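Local coordinates for protein beta-glucosidase (Chaetomella raphigera, PDB 6JXG) that probably hydrolyses terminal, non-reducing beta-D-glucosyl residues to release beta-D-glucose, as a secreted glycoside hydrolase of family 3 with a role in cellulose degradation, at residues 64-68 and 308-313; 99-104 and 301-306; 370-375 and 439-445. One frame throughout, in Å; residues are numbered along the deposited sequence.

Contact 1 of 3, residues 64-68 and 308-313; sequences RFVQN and SWNGGL. With NAG (2-acetamido-2-deoxy-beta-D-glucopyranose), chain B.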
ATOM      1  N   ARG A  64      -1.385  13.528   8.294  1.00 10.21           N
ATOM      2  CA  ARG A  64      -2.764  13.996   8.280  1.00  9.63           C
ATOM      3  C   ARG A  64      -2.941  15.278   9.170  1.00 10.32           C
ATOM      4  O   ARG A  64      -2.261  15.443  10.186  1.00  9.84           O
ATOM      5  CB  ARG A  64      -3.654  12.886   8.772  1.00 10.30           C
ATOM      6  CG  ARG A  64      -5.144  13.097   8.511  1.00  9.98           C
ATOM      7  CD  ARG A  64      -5.899  11.898   9.122  1.00 10.50           C
ATOM      8  NE  ARG A  64      -7.320  12.154   8.962  1.00 11.05           N
ATOM      9  CZ  ARG A  64      -8.297  11.529   9.656  1.00 11.48           C
ATOM     10  NH1 ARG A  64      -8.038  10.597  10.566  1.00  9.60           N
ATOM     11  NH2 ARG A  64      -9.546  11.895   9.420  1.00 12.70           N
ATOM     12  N   PHE A  65      -3.784  16.177   8.687  1.00  9.83           N
ATOM     13  CA  PHE A  65      -4.266  17.422   9.348  1.00 11.06           C
ATOM     14  C   PHE A  65      -3.235  18.576   9.298  1.00 11.18           C
ATOM     15  O   PHE A  65      -3.597  19.741   9.076  1.00 11.36           O
ATOM     16  CB  PHE A  65      -4.755  17.184  10.808  1.00 11.41           C
ATOM     17  CG  PHE A  65      -5.924  16.223  10.936  1.00 12.05           C
ATOM     18  CD1 PHE A  65      -7.163  16.530  10.389  1.00 12.56           C
ATOM     19  CD2 PHE A  65      -5.830  15.054  11.646  1.00 11.26           C
ATOM     20  CE1 PHE A  65      -8.254  15.688  10.512  1.00 13.33           C
ATOM     21  CE2 PHE A  65      -6.957  14.216  11.785  1.00 11.43           C
ATOM     22  CZ  PHE A  65      -8.156  14.545  11.222  1.00 12.12           C
ATOM     23  N   VAL A  66      -1.981  18.288   9.569  1.00 10.91           N
ATOM     24  CA  VAL A  66      -0.956  19.317   9.698  1.00 11.42           C
ATOM     25  C   VAL A  66      -0.641  20.006   8.364  1.00 12.14           C
ATOM     26  O   VAL A  66      -0.541  19.370   7.304  1.00 11.02           O
ATOM     27  CB  VAL A  66       0.315  18.685  10.285  1.00 11.85           C
ATOM     28  CG1 VAL A  66       1.406  19.699  10.517  1.00 13.20           C
ATOM     29  CG2 VAL A  66       0.001  17.972  11.568  1.00 11.72           C
ATOM     30  N   GLN A  67      -0.491  21.332   8.407  1.00 11.75           N
ATOM     31  CA  GLN A  67      -0.175  22.078   7.246  1.00 11.88           C
ATOM     32  C   GLN A  67       1.342  22.008   6.949  1.00 11.97           C
ATOM     33  O   GLN A  67       2.174  21.616   7.831  1.00 10.76           O
ATOM     34  CB  GLN A  67      -0.660  23.529   7.364  1.00 13.56           C
ATOM     35  CG  GLN A  67      -2.114  23.708   7.647  1.00 13.34           C
ATOM     36  CD  GLN A  67      -2.931  22.972   6.625  1.00 17.38           C
ATOM     37  OE1 GLN A  67      -2.782  23.237   5.459  1.00 19.09           O
ATOM     38  NE2 GLN A  67      -3.738  21.980   7.044  1.00 17.43           N
ATOM     39  N   ASN A  68       1.675  22.376   5.709  1.00 12.35           N
ATOM     40  CA  ASN A  68       3.084  22.412   5.254  1.00 12.88           C
ATOM     41  C   ASN A  68       3.741  21.061   5.421  1.00 12.30           C
ATOM     42  O   ASN A  68       4.863  20.969   5.872  1.00 10.98           O
ATOM     43  CB  ASN A  68       3.872  23.439   6.031  1.00 14.74           C
ATOM     44  CG  ASN A  68       3.822  24.786   5.402  1.00 18.15           C
ATOM     45  OD1 ASN A  68       3.723  24.916   4.163  1.00 17.64           O
ATOM     46  ND2 ASN A  68       3.854  25.814   6.235  1.00 22.81           N
ATOM     47  N   SER A 308      -3.871  18.766  15.656  1.00 13.89           N
ATOM     48  CA  SER A 308      -4.756  18.245  14.597  1.00 13.51           C
ATOM     49  C   SER A 308      -6.057  18.994  14.468  1.00 13.25           C
ATOM     50  O   SER A 308      -6.714  18.921  13.431  1.00 13.95           O
ATOM     51  CB  SER A 308      -5.036  16.765  14.921  1.00 13.28           C
ATOM     52  OG  SER A 308      -3.827  15.968  14.786  1.00 12.07           O
ATOM     53  N   TRP A 309      -6.497  19.682  15.523  1.00 12.86           N
ATOM     54  CA  TRP A 309      -7.898  20.114  15.616  1.00 13.20           C
ATOM     55  C   TRP A 309      -8.025  21.661  15.471  1.00 13.95           C
ATOM     56  O   TRP A 309      -9.111  22.197  15.543  1.00 14.02           O
ATOM     57  CB  TRP A 309      -8.510  19.663  16.950  1.00 13.50           C
ATOM     58  CG  TRP A 309      -7.989  18.334  17.410  1.00 12.96           C
ATOM     59  CD1 TRP A 309      -7.185  18.080  18.479  1.00 14.06           C
ATOM     60  CD2 TRP A 309      -8.143  17.083  16.721  1.00 13.05           C
ATOM     61  NE1 TRP A 309      -6.834  16.741  18.521  1.00 13.72           N
ATOM     62  CE2 TRP A 309      -7.454  16.100  17.479  1.00 13.95           C
ATOM     63  CE3 TRP A 309      -8.847  16.689  15.592  1.00 13.94           C
ATOM     64  CZ2 TRP A 309      -7.364  14.816  17.069  1.00 14.46           C
ATOM     65  CZ3 TRP A 309      -8.803  15.386  15.222  1.00 15.38           C
ATOM     66  CH2 TRP A 309      -8.094  14.466  15.953  1.00 15.54           C
ATOM     67  N   ASN A 310      -6.919  22.356  15.249  1.00 13.86           N
ATOM     68  CA  ASN A 310      -6.960  23.860  15.111  1.00 13.20           C
ATOM     69  C   ASN A 310      -6.673  24.307  13.718  1.00 14.14           C
ATOM     70  O   ASN A 310      -6.311  25.465  13.520  1.00 13.85           O
ATOM     71  CB  ASN A 310      -5.924  24.489  16.123  1.00 13.42           C
ATOM     72  CG  ASN A 310      -4.482  24.348  15.673  1.00 13.55           C
ATOM     73  OD1 ASN A 310      -4.242  23.614  14.735  1.00 16.64           O
ATOM     74  ND2 ASN A 310      -3.497  25.003  16.357  1.00 12.74           N
ATOM     75  N   GLY A 311      -6.781  23.381  12.753  1.00 13.69           N
ATOM     76  CA  GLY A 311      -6.458  23.576  11.341  1.00 12.69           C
ATOM     77  C   GLY A 311      -5.106  23.025  10.970  1.00 12.39           C
ATOM     78  O   GLY A 311      -4.641  23.233   9.867  1.00 12.05           O
ATOM     79  N   GLY A 312      -4.426  22.370  11.922  1.00 12.73           N
ATOM     80  CA  GLY A 312      -3.103  21.805  11.663  1.00 13.42           C
ATOM     81  C   GLY A 312      -1.996  22.819  11.769  1.00 13.23           C
ATOM     82  O   GLY A 312      -0.976  22.723  11.059  1.00 13.10           O
ATOM     83  N   LEU A 313      -2.194  23.785  12.656  1.00 14.79           N
ATOM     84  CA  LEU A 313      -1.306  24.968  12.732  1.00 14.83           C
ATOM     85  C   LEU A 313      -0.425  24.896  13.934  1.00 15.43           C
ATOM     86  O   LEU A 313      -0.777  24.327  14.972  1.00 15.03           O
ATOM     87  CB  LEU A 313      -2.155  26.244  12.742  1.00 15.90           C
ATOM     88  CG  LEU A 313      -3.125  26.383  11.554  1.00 16.45           C
ATOM     89  CD1 LEU A 313      -4.020  27.592  11.669  1.00 19.82           C
ATOM     90  CD2 LEU A 313      -2.316  26.459  10.304  1.00 17.91           C
TER
HETATM   91  C1  NAG B 801       3.859  27.166   5.737  1.00 27.20           C
HETATM   92  C2  NAG B 801       3.090  28.195   6.562  1.00 31.38           C
HETATM   93  C3  NAG B 801       3.402  29.576   6.016  1.00 36.57           C
HETATM   94  C4  NAG B 801       4.897  29.790   6.127  1.00 36.32           C
HETATM   95  C5  NAG B 801       5.513  28.750   5.206  1.00 35.10           C
HETATM   96  C6  NAG B 801       7.019  28.834   5.003  1.00 35.57           C
HETATM   97  C7  NAG B 801       0.953  27.535   7.518  1.00 33.52           C
HETATM   98  C8  NAG B 801      -0.515  27.289   7.339  1.00 32.95           C
HETATM   99  N2  NAG B 801       1.658  27.956   6.483  1.00 28.98           N
HETATM  100  O3  NAG B 801       2.718  30.507   6.818  1.00 37.23           O
HETATM  101  O4  NAG B 801       5.217  31.110   5.739  1.00 40.44           O
HETATM  102  O5  NAG B 801       5.239  27.507   5.794  1.00 28.83           O
HETATM  103  O6  NAG B 801       7.513  28.995   6.310  1.00 43.84           O
HETATM  104  O7  NAG B 801       1.480  27.354   8.603  1.00 40.12           O
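Gly-312 lies so close to the turn at Phe-65 that it meets it through a backbone carbon: its CA is 3.3 Å from Phe-65 O, a CA-H...O contact with 155° at the hydrogen. A side chain here would clash, since a CB would fall on Phe-65 O and against Val-66 CA. The next link is conventional and almost straight, Gln-67 N to Gly-312 O at 3.0 Å and 176°. Beside it, Gln-67 bends at chi2 (-54°), which folds NE2 back to Gly-311 O (3.2 Å) and to Phe-65 O in two weak bonds; its stronger partner is Asp-389. Asn-310 ties the turn through Gly-311 and Gly-312 as an Asx motif, with OD1 accepting from Leu-313 N at 2.9 Å. Phe-65 packs on Ser-308 and obliquely on Trp-309, the centroids being 5.4 Å apart, while Ser-308 CB lies over the centre of one Trp-309 face. At the other end Asn-68 ND2 is bonded to C1 of the N-linked sugar, whose acetamide methyl adds to the apolar contact of Leu-313 and Gln-67. One straight backbone bond, backed by weak amide bonds and Phe-65 packing, thus joins the loops, and their close approach depends on the missing side chain at Gly-312.

Contact 2 of 3, residues 99-104 and 301-306; sequences KALGIN and YPAVTW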
ATOM      1  N   LYS A  99       9.106  12.841  12.208  1.00 13.43           N
ATOM      2  CA  LYS A  99      10.045  13.159  13.277  1.00 12.89           C
ATOM      3  C   LYS A  99      10.133  14.664  13.529  1.00 13.26           C
ATOM      4  O   LYS A  99      10.150  15.127  14.693  1.00 13.64           O
ATOM      5  CB  LYS A  99      11.452  12.600  12.966  1.00 14.70           C
ATOM      6  CG  LYS A  99      12.511  13.153  13.936  1.00 15.81           C
ATOM      7  CD  LYS A  99      13.728  12.234  14.113  1.00 17.91           C
ATOM      8  CE  LYS A  99      14.760  12.896  15.076  1.00 19.25           C
ATOM      9  NZ  LYS A  99      16.207  12.601  14.696  1.00 19.90           N
ATOM     10  N   ALA A 100      10.239  15.418  12.436  1.00 12.01           N
ATOM     11  CA  ALA A 100      10.447  16.858  12.539  1.00 12.93           C
ATOM     12  C   ALA A 100       9.241  17.539  13.246  1.00 12.71           C
ATOM     13  O   ALA A 100       9.400  18.573  13.881  1.00 12.85           O
ATOM     14  CB  ALA A 100      10.722  17.440  11.162  1.00 12.21           C
ATOM     15  N   LEU A 101       8.036  16.957  13.107  1.00 11.65           N
ATOM     16  CA  LEU A 101       6.843  17.354  13.821  1.00 11.55           C
ATOM     17  C   LEU A 101       6.660  16.775  15.233  1.00 12.63           C
ATOM     18  O   LEU A 101       5.662  17.059  15.868  1.00 12.90           O
ATOM     19  CB  LEU A 101       5.640  16.918  12.973  1.00 12.80           C
ATOM     20  CG  LEU A 101       5.524  17.723  11.658  1.00 12.58           C
ATOM     21  CD1 LEU A 101       4.362  17.227  10.787  1.00 13.47           C
ATOM     22  CD2 LEU A 101       5.398  19.220  11.833  1.00 13.29           C
ATOM     23  N   GLY A 102       7.557  15.893  15.672  1.00 11.42           N
ATOM     24  CA  GLY A 102       7.530  15.320  16.984  1.00 12.30           C
ATOM     25  C   GLY A 102       6.553  14.148  17.036  1.00 12.67           C
ATOM     26  O   GLY A 102       6.202  13.689  18.088  1.00 11.54           O
ATOM     27  N   ILE A 103       6.168  13.633  15.875  1.00 12.15           N
ATOM     28  CA  ILE A 103       5.285  12.444  15.825  1.00 13.17           C
ATOM     29  C   ILE A 103       6.056  11.221  16.239  1.00 12.46           C
ATOM     30  O   ILE A 103       7.101  10.877  15.650  1.00 15.37           O
ATOM     31  CB  ILE A 103       4.648  12.290  14.433  1.00 11.95           C
ATOM     32  CG1 ILE A 103       3.746  13.474  14.189  1.00 13.12           C
ATOM     33  CG2 ILE A 103       3.867  10.958  14.307  1.00 12.01           C
ATOM     34  CD1 ILE A 103       3.184  13.598  12.825  1.00 13.56           C
ATOM     35  N   ASN A 104       5.566  10.511  17.267  1.00 12.02           N
ATOM     36  CA  ASN A 104       6.258   9.306  17.672  1.00 10.80           C
ATOM     37  C   ASN A 104       5.985   8.062  16.775  1.00 11.39           C
ATOM     38  O   ASN A 104       6.932   7.321  16.415  1.00 11.28           O
ATOM     39  CB  ASN A 104       6.017   8.939  19.137  1.00 11.23           C
ATOM     40  CG  ASN A 104       6.629   9.977  20.113  1.00 11.49           C
ATOM     41  OD1 ASN A 104       7.881   9.991  20.423  1.00 13.93           O
ATOM     42  ND2 ASN A 104       5.810  10.859  20.522  1.00  9.26           N
ATOM     43  N   TYR A 301      14.432  13.886  20.659  1.00 18.90           N
ATOM     44  CA  TYR A 301      13.291  13.969  19.728  1.00 17.91           C
ATOM     45  C   TYR A 301      12.589  15.307  19.764  1.00 18.02           C
ATOM     46  O   TYR A 301      12.332  15.875  20.864  1.00 17.55           O
ATOM     47  CB  TYR A 301      12.281  12.859  20.061  1.00 16.89           C
ATOM     48  CG  TYR A 301      11.616  12.270  18.847  1.00 14.02           C
ATOM     49  CD1 TYR A 301      10.277  12.455  18.634  1.00 13.02           C
ATOM     50  CD2 TYR A 301      12.327  11.500  17.952  1.00 13.63           C
ATOM     51  CE1 TYR A 301       9.641  11.913  17.544  1.00 13.95           C
ATOM     52  CE2 TYR A 301      11.707  10.991  16.818  1.00 13.49           C
ATOM     53  CZ  TYR A 301      10.347  11.164  16.659  1.00 13.15           C
ATOM     54  OH  TYR A 301       9.703  10.672  15.585  1.00 12.31           O
ATOM     55  N   PRO A 302      12.162  15.815  18.601  1.00 16.45           N
ATOM     56  CA  PRO A 302      11.322  17.043  18.636  1.00 16.33           C
ATOM     57  C   PRO A 302       9.990  16.955  19.410  1.00 17.42           C
ATOM     58  O   PRO A 302       9.447  15.860  19.604  1.00 18.63           O
ATOM     59  CB  PRO A 302      11.076  17.349  17.171  1.00 16.73           C
ATOM     60  CG  PRO A 302      12.265  16.729  16.478  1.00 16.08           C
ATOM     61  CD  PRO A 302      12.550  15.452  17.234  1.00 16.27           C
ATOM     62  N   ALA A 303       9.517  18.117  19.832  1.00 17.12           N
ATOM     63  CA  ALA A 303       8.253  18.283  20.569  1.00 18.64           C
ATOM     64  C   ALA A 303       7.132  18.551  19.576  1.00 15.94           C
ATOM     65  O   ALA A 303       7.400  18.991  18.510  1.00 14.31           O
ATOM     66  CB  ALA A 303       8.396  19.522  21.468  1.00 19.36           C
ATOM     67  N   VAL A 304       5.873  18.247  19.920  1.00 15.61           N
ATOM     68  CA  VAL A 304       4.727  18.612  19.106  1.00 14.84           C
ATOM     69  C   VAL A 304       4.350  20.045  19.474  1.00 15.87           C
ATOM     70  O   VAL A 304       4.121  20.297  20.658  1.00 17.60           O
ATOM     71  CB  VAL A 304       3.565  17.647  19.418  1.00 14.57           C
ATOM     72  CG1 VAL A 304       2.262  18.144  18.820  1.00 13.38           C
ATOM     73  CG2 VAL A 304       3.949  16.254  18.867  1.00 14.73           C
ATOM     74  N   THR A 305       4.268  20.961  18.500  1.00 15.36           N
ATOM     75  CA  THR A 305       3.864  22.374  18.757  1.00 14.95           C
ATOM     76  C   THR A 305       2.639  22.762  17.951  1.00 15.44           C
ATOM     77  O   THR A 305       2.304  23.927  17.745  1.00 16.00           O
ATOM     78  CB  THR A 305       5.053  23.329  18.472  1.00 16.70           C
ATOM     79  OG1 THR A 305       5.329  23.386  17.068  1.00 17.95           O
ATOM     80  CG2 THR A 305       6.354  22.818  19.230  1.00 15.79           C
ATOM     81  N   TRP A 306       1.930  21.753  17.456  1.00 14.77           N
ATOM     82  CA  TRP A 306       0.806  21.970  16.601  1.00 13.53           C
ATOM     83  C   TRP A 306      -0.412  21.151  17.150  1.00 13.39           C
ATOM     84  O   TRP A 306      -0.267  20.346  18.099  1.00 12.04           O
ATOM     85  CB  TRP A 306       1.082  21.492  15.154  1.00 13.72           C
ATOM     86  CG  TRP A 306       1.730  20.192  15.098  1.00 12.69           C
ATOM     87  CD1 TRP A 306       3.020  19.976  15.128  1.00 13.29           C
ATOM     88  CD2 TRP A 306       1.100  18.912  15.089  1.00 12.96           C
ATOM     89  NE1 TRP A 306       3.296  18.649  15.142  1.00 13.22           N
ATOM     90  CE2 TRP A 306       2.110  17.964  15.101  1.00 12.23           C
ATOM     91  CE3 TRP A 306      -0.235  18.476  15.071  1.00 12.71           C
ATOM     92  CZ2 TRP A 306       1.854  16.610  15.122  1.00 12.38           C
ATOM     93  CZ3 TRP A 306      -0.481  17.084  15.076  1.00 11.51           C
ATOM     94  CH2 TRP A 306       0.531  16.195  15.025  1.00 10.85           C
TER
HETATM   95  O   HOH W   1       8.356  19.810  15.989  1.00 19.06           O
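Tyr-301 and Pro-302 pack against the C-terminal end of helix 84-100, which closes in a Schellman motif at Gly-102 within the TIM-barrel-like N-terminal domain. Gly-102 has positive phi (82°), and its CA is 3.3 Å from Pro-302 O; a CB would collide with the carbonyls of Pro-302 and Ala-303. Tyr-301 carries the largest share of the buried surface. Its hydroxyl donates to Ile-103 O at 2.6 Å, with that oxygen near the ring plane and the donor tilted 29° from the carbonyl plane. The aliphatic chain of Lys-99 crosses the ring obliquely. CG stands opposite the backbone N (chi1 169°) and the chain stays extended through chi3, bringing CD within 3.6 Å of Tyr-301 CE2. Pro-302 CG rests against the helix-end carbonyl Lys-99 O.

Trp-306 takes the crowded position, with CG between its own N and carbonyl carbon, a rotamer that directs the NE1 edge of the indole at the turn. NE1 donates to Leu-101 O at 2.9 Å, on a lone pair in the carbonyl plane. Farther along the same ring, Ile-103 CG1 touches CZ2 at 3.8 Å. Leu-101 CD2 flanks the indole near CD1. Val-304 CG2 touches both Leu-101 O and Gly-102 O. One water bridges the backbones, donating to Ala-100 O at 2.7 Å and to Ala-303 O at 2.8 Å.

Contact 3 of 3, residues 370-375 and 439-445; sequences SDRGCD and DSGEGYI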
ATOM      1  N   SER A 370     -13.727  17.409   3.264  1.00 15.38           N
ATOM      2  CA  SER A 370     -13.192  16.857   4.483  1.00 16.03           C
ATOM      3  C   SER A 370     -12.644  15.444   4.216  1.00 13.79           C
ATOM      4  O   SER A 370     -13.315  14.601   3.585  1.00 11.58           O
ATOM      5  CB  SER A 370     -14.314  16.805   5.513  1.00 17.63           C
ATOM      6  OG  SER A 370     -13.870  16.200   6.689  1.00 21.76           O
ATOM      7  N   ASP A 371     -11.424  15.175   4.658  1.00 12.94           N
ATOM      8  CA  ASP A 371     -10.801  13.863   4.451  1.00 12.41           C
ATOM      9  C   ASP A 371     -10.809  13.402   2.983  1.00 12.53           C
ATOM     10  O   ASP A 371     -10.761  12.238   2.710  1.00 11.76           O
ATOM     11  CB  ASP A 371     -11.444  12.794   5.345  1.00 13.58           C
ATOM     12  CG  ASP A 371     -11.303  13.097   6.835  1.00 13.87           C
ATOM     13  OD1 ASP A 371     -10.313  13.737   7.221  1.00 14.29           O
ATOM     14  OD2 ASP A 371     -12.144  12.605   7.612  1.00 13.62           O
ATOM     15  N   ARG A 372     -10.800  14.361   2.057  1.00 12.32           N
ATOM     16  CA  ARG A 372     -10.804  14.145   0.571  1.00 13.46           C
ATOM     17  C   ARG A 372     -12.048  13.358   0.133  1.00 13.31           C
ATOM     18  O   ARG A 372     -12.023  12.651  -0.897  1.00 12.41           O
ATOM     19  CB  ARG A 372      -9.530  13.457   0.068  1.00 14.38           C
ATOM     20  CG  ARG A 372      -8.247  13.945   0.736  1.00 13.49           C
ATOM     21  CD  ARG A 372      -7.874  15.329   0.218  1.00 14.21           C
ATOM     22  NE  ARG A 372      -8.605  16.413   0.888  1.00 13.98           N
ATOM     23  CZ  ARG A 372      -8.260  17.005   2.003  1.00 14.05           C
ATOM     24  NH1 ARG A 372      -9.031  17.973   2.470  1.00 15.54           N
ATOM     25  NH2 ARG A 372      -7.138  16.717   2.629  1.00 15.46           N
ATOM     26  N   GLY A 373     -13.142  13.559   0.862  1.00 13.77           N
ATOM     27  CA  GLY A 373     -14.411  12.854   0.630  1.00 13.12           C
ATOM     28  C   GLY A 373     -15.233  13.420  -0.505  1.00 14.55           C
ATOM     29  O   GLY A 373     -16.430  13.683  -0.366  1.00 14.30           O
ATOM     30  N   CYS A 374     -14.637  13.527  -1.665  1.00 15.35           N
ATOM     31  CA  CYS A 374     -15.356  13.739  -2.890  1.00 15.99           C
ATOM     32  C   CYS A 374     -14.444  13.334  -4.057  1.00 16.64           C
ATOM     33  O   CYS A 374     -13.186  13.289  -3.905  1.00 15.59           O
ATOM     34  CB  CYS A 374     -15.729  15.251  -3.019  1.00 17.69           C
ATOM     35  SG  CYS A 374     -14.359  16.387  -3.326  1.00 17.87           S
ATOM     36  N   ASP A 375     -15.041  13.198  -5.258  1.00 14.71           N
ATOM     37  CA  ASP A 375     -14.269  12.973  -6.495  1.00 14.85           C
ATOM     38  C   ASP A 375     -14.587  14.117  -7.452  1.00 17.72           C
ATOM     39  O   ASP A 375     -15.325  13.943  -8.421  1.00 19.23           O
ATOM     40  CB  ASP A 375     -14.636  11.622  -7.097  1.00 14.76           C
ATOM     41  CG  ASP A 375     -13.845  11.277  -8.364  1.00 14.82           C
ATOM     42  OD1 ASP A 375     -12.801  11.864  -8.587  1.00 13.98           O
ATOM     43  OD2 ASP A 375     -14.333  10.455  -9.181  1.00 15.88           O
ATOM     44  N   ASP A 439     -12.982   6.495  -7.661  1.00 13.58           N
ATOM     45  CA  ASP A 439     -12.559   6.818  -6.327  1.00 13.30           C
ATOM     46  C   ASP A 439     -13.172   5.892  -5.308  1.00 12.18           C
ATOM     47  O   ASP A 439     -14.106   5.156  -5.582  1.00 11.63           O
ATOM     48  CB  ASP A 439     -12.908   8.318  -6.047  1.00 13.35           C
ATOM     49  CG  ASP A 439     -12.150   8.946  -4.918  1.00 14.52           C
ATOM     50  OD1 ASP A 439     -11.176   8.334  -4.385  1.00 12.04           O
ATOM     51  OD2 ASP A 439     -12.555  10.132  -4.571  1.00 13.06           O
ATOM     52  N   SER A 440     -12.619   5.930  -4.100  1.00 11.53           N
ATOM     53  CA  SER A 440     -13.166   5.153  -2.994  1.00 11.56           C
ATOM     54  C   SER A 440     -12.401   5.595  -1.744  1.00 11.40           C
ATOM     55  O   SER A 440     -11.446   6.365  -1.805  1.00 11.54           O
ATOM     56  CB  SER A 440     -13.026   3.625  -3.256  1.00 11.32           C
ATOM     57  OG  SER A 440     -11.688   3.121  -3.177  1.00 11.85           O
ATOM     58  N   GLY A 441     -12.790   5.025  -0.633  1.00 12.17           N
ATOM     59  CA  GLY A 441     -12.219   5.390   0.645  1.00 11.50           C
ATOM     60  C   GLY A 441     -12.700   4.578   1.810  1.00 11.42           C
ATOM     61  O   GLY A 441     -13.370   3.539   1.670  1.00 11.37           O
ATOM     62  N   GLU A 442     -12.296   5.044   2.986  1.00 10.02           N
ATOM     63  CA  GLU A 442     -12.636   4.428   4.210  1.00  9.97           C
ATOM     64  C   GLU A 442     -14.151   4.504   4.495  1.00 10.36           C
ATOM     65  O   GLU A 442     -14.836   5.466   4.144  1.00 10.07           O
ATOM     66  CB  GLU A 442     -11.816   5.094   5.352  1.00  9.98           C
ATOM     67  CG  GLU A 442     -11.954   4.373   6.667  1.00 10.85           C
ATOM     68  CD  GLU A 442     -11.013   4.906   7.754  1.00 11.77           C
ATOM     69  OE1 GLU A 442     -11.160   4.454   8.914  1.00 14.09           O
ATOM     70  OE2 GLU A 442     -10.051   5.604   7.404  1.00 10.98           O
ATOM     71  N   GLY A 443     -14.648   3.469   5.097  1.00 10.26           N
ATOM     72  CA  GLY A 443     -16.097   3.344   5.284  1.00 12.39           C
ATOM     73  C   GLY A 443     -16.756   4.160   6.399  1.00 14.01           C
ATOM     74  O   GLY A 443     -17.682   3.666   7.004  1.00 14.34           O
ATOM     75  N   TYR A 444     -16.343   5.412   6.607  1.00 13.80           N
ATOM     76  CA  TYR A 444     -17.114   6.340   7.436  1.00 14.29           C
ATOM     77  C   TYR A 444     -17.610   7.495   6.638  1.00 16.16           C
ATOM     78  O   TYR A 444     -18.245   8.354   7.191  1.00 18.75           O
ATOM     79  CB  TYR A 444     -16.383   6.798   8.700  1.00 14.07           C
ATOM     80  CG  TYR A 444     -15.191   7.661   8.458  1.00 14.16           C
ATOM     81  CD1 TYR A 444     -15.303   9.021   8.465  1.00 13.86           C
ATOM     82  CD2 TYR A 444     -13.903   7.097   8.321  1.00 16.04           C
ATOM     83  CE1 TYR A 444     -14.192   9.871   8.225  1.00 13.90           C
ATOM     84  CE2 TYR A 444     -12.806   7.912   8.060  1.00 15.09           C
ATOM     85  CZ  TYR A 444     -12.975   9.299   8.003  1.00 15.29           C
ATOM     86  OH  TYR A 444     -11.869  10.072   7.766  1.00 15.35           O
ATOM     87  N   ILE A 445     -17.347   7.522   5.332  1.00 15.48           N
ATOM     88  CA  ILE A 445     -17.726   8.594   4.464  1.00 16.46           C
ATOM     89  C   ILE A 445     -18.437   7.973   3.244  1.00 16.93           C
ATOM     90  O   ILE A 445     -17.971   6.981   2.672  1.00 15.77           O
ATOM     91  CB  ILE A 445     -16.449   9.290   3.943  1.00 17.19           C
ATOM     92  CG1 ILE A 445     -15.683   9.984   5.091  1.00 15.45           C
ATOM     93  CG2 ILE A 445     -16.810  10.385   2.954  1.00 19.21           C
ATOM     94  CD1 ILE A 445     -14.365  10.611   4.689  1.00 15.77           C
TER
HETATM   95  O   HOH W   2     -10.907  11.400  -2.959  1.00 10.26           O
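Tyr-444 meets Asp-371 edge-on: Asp-371 OD2 lies in the plane of the phenol ring, and the hydroxyl OH donates to it at 2.6 Å. Relative to the carboxylate the approach is different, because the hydroxyl stands above its plane, 64° out of it, and the carboxylate and ring planes are 81° apart. Glu-442 CD also sits at the ring's edge in plane, and the side chain of Arg-64 touches Tyr-444. Asp-371 OD1 is taken by a salt bridge to Arg-64, so the two oxygens serve different partners. With an alanine at this aspartate position, the Tyr-444 hydroxyl would probably lose its acceptor and the Arg-64 guanidinium one of its charged mates, leaving the phenol freer to turn.

Next to the carboxylate, Ile-445 CD1 reaches Asp-371 CB at 3.7 Å, and its CG2 lies 4.2 Å from Gly-373 CA. Gly-373 centres an inverse gamma turn, and a CB there would press tightly on that methyl group.

At the far end the Asp-375 and Asp-439 side chains run past one another in opposite senses. Asp-439 CG is anti to its N (chi1 -160°), which carries OD2 to 3.6 Å from Asp-375 CB and 3.3 Å from Cys-374 O; these two oxygens are both acceptors and form no hydrogen bond. Asp-375 OD1 and Asp-439 OD2, of like charge, stay 4.4 Å apart, and Asp-375 OD2 turns to Thr-437. A water lies 2.7 Å from Arg-372 O and 2.6 Å from Asp-439 OD2. Cys-374 is tied to Cys-369 by a disulfide. In the C-terminal domain, the two loops follow adjacent parallel strands, 351-355 and 431-438, the first leading to helix 396-406 and the second to strand 446-447.

In the fold
Contact 2 is nested along the chain inside the loop closed by contact 1, and contact 3 follows both. The second segments of contacts 1 and 2 come from one stretch of chain between helices 278-294 and 323-332, and the two centres are about 13 Å apart. Packing of Val-66 on Trp-306 and Leu-101 joins them, with Val-66 CG2 3.5 Å from Trp-306 CE3. Between centres, contact 3 is about 18 Å from contact 1 and about 27 Å from contact 2, whose nearest atoms stay about 13 Å away. Contacts 1 and 3 meet through the salt bridge of Arg-64 with Asp-371, Tyr-444 also touching Arg-64: a charged tie between loops of the N-terminal and C-terminal domains.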